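GlcNAc Inducible Gene 2, GIG2 (Candida albicans, PDB 6AKZ) binds an iron(III) ion and is probably an oxygenase of the DUF1479 family, a group placed in the cupin clan. Local coordinates at residues 420-425 with 430-435; 170-175 with 435-440; 383-388 with 452-457. All coordinates share one frame; numbering follows the deposited sequence.

Contact 1 (420-425 with 430-435)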
loop_
_atom_site.group_PDB
_atom_site.type_symbol
_atom_site.label_atom_id
_atom_site.label_comp_id
_atom_site.label_asym_id
_atom_site.label_seq_id
_atom_site.Cartn_x
_atom_site.Cartn_y
_atom_site.Cartn_z
ATOM N N ASP A 420 8.152 26.195 -8.572
ATOM C CA ASP A 420 8.296 26.192 -10.016
ATOM C C ASP A 420 8.468 24.771 -10.613
ATOM O O ASP A 420 8.195 24.634 -11.792
ATOM C CB ASP A 420 9.493 27.022 -10.513
ATOM C CG ASP A 420 9.240 28.557 -10.470
ATOM O OD1 ASP A 420 8.113 29.033 -10.188
ATOM O OD2 ASP A 420 10.235 29.278 -10.744
ATOM N N ASP A 421 8.877 23.783 -9.817
ATOM C CA ASP A 421 8.980 22.370 -10.283
ATOM C C ASP A 421 7.604 21.800 -10.655
ATOM O O ASP A 421 7.490 20.768 -11.325
ATOM C CB ASP A 421 9.591 21.497 -9.195
ATOM C CG ASP A 421 11.008 21.922 -8.812
ATOM O OD1 ASP A 421 11.615 22.622 -9.653
ATOM O OD2 ASP A 421 11.526 21.505 -7.742
ATOM N N LEU A 422 6.536 22.456 -10.199
ATOM C CA LEU A 422 5.211 22.060 -10.551
ATOM C C LEU A 422 4.809 22.631 -11.871
ATOM O O LEU A 422 3.804 22.274 -12.351
ATOM C CB LEU A 422 4.224 22.450 -9.437
ATOM C CG LEU A 422 4.491 21.870 -8.053
ATOM C CD1 LEU A 422 3.840 22.629 -6.916
ATOM C CD2 LEU A 422 4.004 20.427 -8.076
ATOM N N LYS A 423 5.633 23.500 -12.490
ATOM C CA LYS A 423 5.473 23.904 -13.827
ATOM C C LYS A 423 4.144 24.665 -14.075
ATOM O O LYS A 423 3.541 24.539 -15.149
ATOM C CB LYS A 423 5.626 22.755 -14.818
ATOM C CG LYS A 423 6.713 21.710 -14.532
ATOM C CD LYS A 423 8.125 22.136 -14.808
ATOM C CE LYS A 423 9.079 20.986 -14.438
ATOM N NZ LYS A 423 10.424 21.493 -14.107
ATOM N N ASN A 424 3.720 25.354 -13.019
ATOM C CA ASN A 424 2.404 25.999 -12.954
ATOM C C ASN A 424 1.259 25.108 -13.532
ATOM O O ASN A 424 0.316 25.587 -14.110
ATOM C CB ASN A 424 2.492 27.438 -13.560
ATOM C CG ASN A 424 1.415 28.354 -13.019
ATOM O OD1 ASN A 424 1.004 28.267 -11.837
ATOM N ND2 ASN A 424 0.882 29.180 -13.888
ATOM N N ASP A 425 1.315 23.791 -13.310
ATOM C CA ASP A 425 0.224 22.897 -13.749
ATOM C C ASP A 425 -0.814 22.820 -12.621
ATOM O O ASP A 425 -0.514 22.334 -11.542
ATOM C CB ASP A 425 0.769 21.479 -13.948
ATOM C CG ASP A 425 -0.276 20.543 -14.499
ATOM O OD1 ASP A 425 -1.197 20.149 -13.783
ATOM O OD2 ASP A 425 -0.178 20.180 -15.681
ATOM N N ARG A 430 -3.072 20.799 -7.328
ATOM C CA ARG A 430 -4.212 20.259 -6.548
ATOM C C ARG A 430 -3.782 18.986 -5.856
ATOM O O ARG A 430 -4.103 18.814 -4.721
ATOM C CB ARG A 430 -5.388 19.967 -7.456
ATOM C CG ARG A 430 -6.140 21.246 -7.821
ATOM C CD ARG A 430 -7.143 20.931 -8.908
ATOM N NE ARG A 430 -7.875 22.157 -9.260
ATOM C CZ ARG A 430 -8.264 22.521 -10.489
ATOM N NH1 ARG A 430 -8.137 21.739 -11.536
ATOM N NH2 ARG A 430 -8.939 23.668 -10.631
ATOM N N SER A 431 -2.989 18.159 -6.533
ATOM C CA SER A 431 -2.412 16.984 -5.888
ATOM C C SER A 431 -1.534 17.190 -4.614
ATOM O O SER A 431 -1.404 16.300 -3.718
ATOM C CB SER A 431 -1.725 16.096 -6.956
ATOM O OG SER A 431 -2.655 15.619 -7.897
ATOM N N MET A 432 -0.957 18.400 -4.499
ATOM C CA MET A 432 -0.062 18.819 -3.495
ATOM C C MET A 432 -0.751 19.645 -2.465
ATOM O O MET A 432 -0.111 20.116 -1.577
ATOM C CB MET A 432 1.041 19.733 -4.143
ATOM C CG MET A 432 2.004 19.043 -5.072
ATOM S SD MET A 432 3.028 17.822 -4.191
ATOM C CE MET A 432 3.909 18.737 -2.965
ATOM N N GLY A 433 -2.047 19.875 -2.586
ATOM C CA GLY A 433 -2.775 20.623 -1.588
ATOM C C GLY A 433 -2.596 22.131 -1.762
ATOM O O GLY A 433 -2.791 22.857 -0.811
ATOM N N LEU A 434 -2.205 22.593 -2.951
ATOM C CA LEU A 434 -1.801 23.996 -3.146
ATOM C C LEU A 434 -2.880 24.764 -3.897
ATOM O O LEU A 434 -2.703 25.959 -4.130
ATOM C CB LEU A 434 -0.471 24.046 -3.910
ATOM C CG LEU A 434 0.739 23.419 -3.178
ATOM C CD1 LEU A 434 1.959 23.279 -4.094
ATOM C CD2 LEU A 434 1.114 24.195 -1.931
ATOM N N GLU A 435 -3.967 24.088 -4.318
ATOM C CA GLU A 435 -4.985 24.722 -5.114
ATOM C C GLU A 435 -6.286 24.000 -4.823
ATOM O O GLU A 435 -6.281 22.767 -4.693
ATOM C CB GLU A 435 -4.632 24.533 -6.574
ATOM C CG GLU A 435 -5.656 25.089 -7.538
ATOM C CD GLU A 435 -5.760 26.611 -7.404
ATOM O OE1 GLU A 435 -4.725 27.293 -7.611
ATOM O OE2 GLU A 435 -6.842 27.095 -7.012
#
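L422, at the end of a 3-10 segment, faces M432 and L434, using one branch for each. CD1 of L422 presses end-on against CD1 of L434 at 3.5 Å, tighter than ordinary van der Waals contact, with the side chains at about a right angle. CD2 of L422 instead reaches CG of M432 at 3.9 Å. CG of M432 is set beside its backbone N (chi1 -69°), and bends at chi2 and chi3 curl the thioether beyond it; the touching atom is this methylene, not the sulfur. The chain reverses through K423 and N424, both with left-handed backbone angles, and K423 extends to a salt bridge with E138. Helix 426-431, which follows, illustrates how a short helix can be framed at both ends. D425 is its N-cap: CG lies anti to the backbone N (chi1 -176°), and OD1 receives the amide of S428. At the other end a Schellman motif, with G433 N bonded to R430 O at 3.1 Å and G433 at positive phi, turns the chain out of the helix between the side chains that L422 meets. F392 of helix 382-394 backs this apolar cluster, touching both L422 and M432.

Contact 2 (170-175 with 435-440)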
loop_
_atom_site.group_PDB
_atom_site.type_symbol
_atom_site.label_atom_id
_atom_site.label_comp_id
_atom_site.label_asym_id
_atom_site.label_seq_id
_atom_site.Cartn_x
_atom_site.Cartn_y
_atom_site.Cartn_z
ATOM N N THR A 170 -8.955 11.449 -8.392
ATOM C CA THR A 170 -7.974 12.375 -7.979
ATOM C C THR A 170 -6.855 11.644 -7.241
ATOM O O THR A 170 -7.113 10.942 -6.227
ATOM C CB THR A 170 -8.580 13.412 -7.097
ATOM O OG1 THR A 170 -9.462 14.226 -7.904
ATOM C CG2 THR A 170 -7.509 14.297 -6.463
ATOM N N GLN A 171 -5.615 11.894 -7.697
ATOM C CA GLN A 171 -4.411 11.415 -7.018
ATOM C C GLN A 171 -3.868 12.490 -6.106
ATOM O O GLN A 171 -3.644 13.577 -6.548
ATOM C CB GLN A 171 -3.366 11.048 -8.068
ATOM C CG GLN A 171 -1.983 10.739 -7.596
ATOM C CD GLN A 171 -1.853 9.496 -6.732
ATOM O OE1 GLN A 171 -2.803 8.708 -6.520
ATOM N NE2 GLN A 171 -0.637 9.244 -6.331
ATOM N N LEU A 172 -3.634 12.169 -4.870
ATOM C CA LEU A 172 -2.902 13.049 -3.921
ATOM C C LEU A 172 -1.465 12.542 -3.795
ATOM O O LEU A 172 -1.169 11.354 -3.926
ATOM C CB LEU A 172 -3.527 13.007 -2.531
ATOM C CG LEU A 172 -4.977 13.454 -2.483
ATOM C CD1 LEU A 172 -5.444 13.505 -1.061
ATOM C CD2 LEU A 172 -5.230 14.757 -3.236
ATOM N N VAL A 173 -0.583 13.453 -3.429
ATOM C CA VAL A 173 0.753 13.108 -3.077
ATOM C C VAL A 173 0.899 12.858 -1.577
ATOM O O VAL A 173 0.720 13.780 -0.708
ATOM C CB VAL A 173 1.772 14.158 -3.532
ATOM C CG1 VAL A 173 3.206 13.873 -2.991
ATOM C CG2 VAL A 173 1.769 14.301 -5.066
ATOM N N TYR A 174 1.323 11.627 -1.297
ATOM C CA TYR A 174 1.897 11.275 -0.003
ATOM C C TYR A 174 3.413 11.335 -0.210
ATOM O O TYR A 174 3.945 10.581 -0.992
ATOM C CB TYR A 174 1.421 9.917 0.448
ATOM C CG TYR A 174 2.145 9.392 1.637
ATOM C CD1 TYR A 174 1.918 9.928 2.911
ATOM C CD2 TYR A 174 3.062 8.375 1.505
ATOM C CE1 TYR A 174 2.572 9.424 4.040
ATOM C CE2 TYR A 174 3.741 7.864 2.640
ATOM C CZ TYR A 174 3.495 8.384 3.886
ATOM O OH TYR A 174 4.169 7.882 4.976
ATOM N N GLY A 175 4.090 12.236 0.517
ATOM C CA GLY A 175 5.556 12.361 0.367
ATOM C C GLY A 175 6.255 11.123 0.838
ATOM O O GLY A 175 6.014 10.633 1.947
ATOM N N GLU A 435 -3.967 24.088 -4.318
ATOM C CA GLU A 435 -4.985 24.722 -5.114
ATOM C C GLU A 435 -6.286 24.000 -4.823
ATOM O O GLU A 435 -6.281 22.767 -4.693
ATOM C CB GLU A 435 -4.632 24.533 -6.574
ATOM C CG GLU A 435 -5.656 25.089 -7.538
ATOM C CD GLU A 435 -5.760 26.611 -7.404
ATOM O OE1 GLU A 435 -4.725 27.293 -7.611
ATOM O OE2 GLU A 435 -6.842 27.095 -7.012
ATOM N N GLU A 436 -7.396 24.749 -4.765
ATOM C CA GLU A 436 -8.677 24.140 -4.485
ATOM C C GLU A 436 -9.074 23.259 -5.669
ATOM O O GLU A 436 -8.684 23.475 -6.843
ATOM C CB GLU A 436 -9.781 25.210 -4.269
ATOM C CG GLU A 436 -9.514 26.133 -3.092
ATOM C CD GLU A 436 -8.735 27.429 -3.453
ATOM O OE1 GLU A 436 -7.772 27.468 -4.317
ATOM O OE2 GLU A 436 -9.101 28.452 -2.843
ATOM N N PHE A 437 -9.863 22.258 -5.355
ATOM C CA PHE A 437 -10.434 21.320 -6.358
ATOM C C PHE A 437 -11.591 21.924 -7.096
ATOM O O PHE A 437 -12.368 22.661 -6.539
ATOM C CB PHE A 437 -10.850 20.017 -5.670
ATOM C CG PHE A 437 -9.695 19.286 -5.073
ATOM C CD1 PHE A 437 -8.869 18.534 -5.904
ATOM C CD2 PHE A 437 -9.414 19.391 -3.744
ATOM C CE1 PHE A 437 -7.745 17.930 -5.385
ATOM C CE2 PHE A 437 -8.309 18.726 -3.209
ATOM C CZ PHE A 437 -7.484 17.976 -4.060
ATOM N N GLU A 438 -11.615 21.728 -8.403
ATOM C CA GLU A 438 -12.722 22.109 -9.226
ATOM C C GLU A 438 -13.864 21.109 -8.999
ATOM O O GLU A 438 -13.621 19.925 -8.828
ATOM C CB GLU A 438 -12.254 22.093 -10.697
ATOM C CG GLU A 438 -13.131 22.877 -11.656
ATOM C CD GLU A 438 -12.955 22.425 -13.125
ATOM O OE1 GLU A 438 -11.817 22.110 -13.512
ATOM O OE2 GLU A 438 -13.973 22.345 -13.876
ATOM N N LYS A 439 -15.107 21.575 -8.954
ATOM C CA LYS A 439 -16.258 20.683 -8.909
ATOM C C LYS A 439 -17.212 21.094 -9.993
ATOM O O LYS A 439 -17.933 22.048 -9.753
ATOM C CB LYS A 439 -17.012 20.787 -7.642
ATOM C CG LYS A 439 -16.093 20.502 -6.524
ATOM C CD LYS A 439 -17.030 20.410 -5.400
ATOM C CE LYS A 439 -16.406 20.738 -4.128
ATOM N NZ LYS A 439 -15.136 21.450 -4.124
ATOM N N PRO A 440 -17.162 20.425 -11.149
ATOM C CA PRO A 440 -17.928 20.733 -12.349
ATOM C C PRO A 440 -19.426 20.737 -12.051
ATOM O O PRO A 440 -19.876 20.001 -11.142
ATOM C CB PRO A 440 -17.582 19.564 -13.277
ATOM C CG PRO A 440 -16.263 19.090 -12.866
ATOM C CD PRO A 440 -16.191 19.330 -11.391
#
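F437 carries the second segment's side of this contact, its ring meeting T170 and L172 through two neighbouring atoms. CE1 of F437 lies 3.8 Å from CG2 of T170, and CZ of F437 lies 4.0 Å from CD2 of L172; both methyls approach the ring obliquely. The two partners differ in how they arrive: the threonine side chain crosses the phenylalanine at a slant, whereas the leucine stands at about a right angle to it. In T170 the first torsion divides the labour of the branched side chain, since OG1 sits at -69° beside the backbone N and CG2 takes the place opposite that nitrogen, where it can reach the ring.

Polar groups work around this packing, and no hydrogen bond passes between the two segments. OG1 of T170 bonds to D167, and on the other segment the F437 amide is held by OD1 of N455. A weak bond, 3.3 Å long and bent to 131°, runs from the backbone N of E436 to OE2 of E435. OE2 of E435 is also only 2.9 Å from OE1 of E436; two acceptors so close would be expected to disfavour full ionisation of both carboxylates.

Within the fold, the contact joins strand 170-171 and the residues after it to the loop connecting helices 426-431 and 445-460. L385 of helix 382-394 touches both L172 and F437, extending the apolar cluster, while T170 and L172 pair by backbone bonds with L377 and T375, V173 does so with S431, and R451 of helix 445-460 lies against T170.

Contact 3 (383-388 with 452-457)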
loop_
_atom_site.group_PDB
_atom_site.type_symbol
_atom_site.label_atom_id
_atom_site.label_comp_id
_atom_site.label_asym_id
_atom_site.label_seq_id
_atom_site.Cartn_x
_atom_site.Cartn_y
_atom_site.Cartn_z
ATOM N N GLN A 383 -6.101 14.733 6.023
ATOM C CA GLN A 383 -4.924 15.154 6.849
ATOM C C GLN A 383 -3.624 15.074 6.075
ATOM O O GLN A 383 -2.761 15.903 6.213
ATOM C CB GLN A 383 -4.830 14.293 8.103
ATOM C CG GLN A 383 -5.931 14.591 9.075
ATOM C CD GLN A 383 -5.811 15.926 9.807
ATOM O OE1 GLN A 383 -4.892 16.752 9.573
ATOM N NE2 GLN A 383 -6.759 16.152 10.716
ATOM N N THR A 384 -3.530 14.101 5.201
ATOM C CA THR A 384 -2.405 13.956 4.327
ATOM C C THR A 384 -2.302 15.139 3.364
ATOM O O THR A 384 -1.221 15.677 3.226
ATOM C CB THR A 384 -2.439 12.608 3.529
ATOM O OG1 THR A 384 -2.245 11.567 4.480
ATOM C CG2 THR A 384 -1.384 12.539 2.455
ATOM N N LEU A 385 -3.420 15.557 2.800
ATOM C CA LEU A 385 -3.458 16.637 1.840
ATOM C C LEU A 385 -2.843 17.899 2.604
ATOM O O LEU A 385 -2.054 18.620 2.051
ATOM C CB LEU A 385 -4.893 16.923 1.487
ATOM C CG LEU A 385 -5.167 18.074 0.538
ATOM C CD1 LEU A 385 -4.553 17.877 -0.790
ATOM C CD2 LEU A 385 -6.688 18.236 0.475
ATOM N N LEU A 386 -3.256 18.087 3.843
ATOM C CA LEU A 386 -2.833 19.264 4.643
ATOM C C LEU A 386 -1.375 19.163 5.008
ATOM O O LEU A 386 -0.692 20.188 5.042
ATOM C CB LEU A 386 -3.687 19.413 5.919
ATOM C CG LEU A 386 -5.178 19.722 5.671
ATOM C CD1 LEU A 386 -5.936 19.915 6.969
ATOM C CD2 LEU A 386 -5.376 20.943 4.801
ATOM N N ASP A 387 -0.895 17.960 5.333
ATOM C CA ASP A 387 0.502 17.785 5.640
ATOM C C ASP A 387 1.412 18.007 4.456
ATOM O O ASP A 387 2.470 18.669 4.585
ATOM C CB ASP A 387 0.724 16.451 6.308
ATOM C CG ASP A 387 2.104 16.332 6.870
ATOM O OD1 ASP A 387 2.528 17.203 7.690
ATOM O OD2 ASP A 387 2.797 15.421 6.449
ATOM N N THR A 388 1.008 17.508 3.311
ATOM C CA THR A 388 1.754 17.711 2.079
ATOM C C THR A 388 1.881 19.188 1.722
ATOM O O THR A 388 2.913 19.661 1.365
ATOM C CB THR A 388 1.097 16.907 0.934
ATOM O OG1 THR A 388 1.383 15.552 1.164
ATOM C CG2 THR A 388 1.606 17.276 -0.364
ATOM N N SER A 452 -15.455 19.149 -1.895
ATOM C CA SER A 452 -15.856 20.266 -1.069
ATOM C C SER A 452 -15.212 20.239 0.310
ATOM O O SER A 452 -14.742 21.290 0.822
ATOM C CB SER A 452 -17.380 20.345 -0.955
ATOM O OG SER A 452 -17.728 21.408 -0.038
ATOM N N ILE A 453 -15.210 19.067 0.929
ATOM C CA ILE A 453 -14.639 18.922 2.276
ATOM C C ILE A 453 -13.127 19.267 2.236
ATOM O O ILE A 453 -12.619 20.028 3.103
ATOM C CB ILE A 453 -14.895 17.533 2.777
ATOM C CG1 ILE A 453 -16.401 17.364 3.076
ATOM C CG2 ILE A 453 -14.011 17.209 4.003
ATOM C CD1 ILE A 453 -16.836 15.905 3.194
ATOM N N ALA A 454 -12.420 18.791 1.207
ATOM C CA ALA A 454 -11.019 19.193 1.059
ATOM C C ALA A 454 -10.814 20.701 0.921
ATOM O O ALA A 454 -9.958 21.290 1.594
ATOM C CB ALA A 454 -10.348 18.498 -0.111
ATOM N N ASN A 455 -11.599 21.302 0.070
ATOM C CA ASN A 455 -11.569 22.731 -0.085
ATOM C C ASN A 455 -11.835 23.490 1.200
ATOM O O ASN A 455 -11.109 24.475 1.476
ATOM C CB ASN A 455 -12.537 23.127 -1.165
ATOM C CG ASN A 455 -12.059 22.749 -2.559
ATOM O OD1 ASN A 455 -10.922 22.294 -2.805
ATOM N ND2 ASN A 455 -12.919 22.963 -3.488
ATOM N N GLN A 456 -12.794 23.047 1.993
ATOM C CA GLN A 456 -13.030 23.604 3.304
ATOM C C GLN A 456 -11.828 23.480 4.260
ATOM O O GLN A 456 -11.502 24.419 4.990
ATOM C CB GLN A 456 -14.230 22.971 3.960
ATOM C CG GLN A 456 -15.605 23.145 3.292
ATOM C CD GLN A 456 -16.614 22.160 3.856
ATOM O OE1 GLN A 456 -16.727 22.014 5.052
ATOM N NE2 GLN A 456 -17.313 21.405 2.994
ATOM N N ALA A 457 -11.225 22.292 4.311
ATOM C CA ALA A 457 -10.009 22.106 5.016
ATOM C C ALA A 457 -8.865 22.953 4.501
ATOM O O ALA A 457 -8.149 23.531 5.308
ATOM C CB ALA A 457 -9.637 20.639 5.079
#
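L385 sets its CD2 methyl against CB of A454, 3.7 Å away, in a carbon-to-carbon contact between helix 382-394 and helix 445-460. The torsion behind it is extended: CG stands anti to the backbone N (chi1 177°), which carries the branch across to the other helix. L386, one residue on, takes the alternative setting, with CG beside its backbone N (chi1 -65°), and meets A457 in two ways. CD1 of L386 approaches CB of A457 at 4.2 Å, while CD2 of L386 lies 3.8 Å from the backbone O of A457, packing against the carbonyl without bonding to it.

A454 and A457, three residues apart, thus present small side chains to two successive leucines. Because neither projects beyond a methyl, the backbones come close, with L386 and A457 only 7.7 Å apart at their CA atoms. L458 packs on both leucines and I382 on both alanines, continuing the interface past the two segments. The polar side chains of S452 and Q456 take no part in the interface: NE2 of Q456 bonds, in its amide plane, to OG of S452 one turn back (3.1 Å, 156°).

With no hydrogen bond or salt bridge between the segments, the contact is apolar, so hydrophobic burial probably does the work here, and the small alanines are consistent with the close spacing of the helices.

Followed from the N terminus, the chain first passes 170-175, which waits for 435-440 to close the longest loop, that of contact 2. Within that loop comes 383-388, the opening of contact 3, whose partner 452-457 lies beyond 440; contacts 2 and 3 therefore cross. Contact 1 closes a short loop spanning helix 426-431, is enclosed by both longer loops, and shares E435 with contact 2. Hydrogen bonds join the contacts: S431 OG to Q171 O between contacts 1 and 2, and V173 O to T388 OG1 between contacts 2 and 3. Together they tie strand 170-171 to helices 382-394, 426-431 and 445-460, away from the iron site.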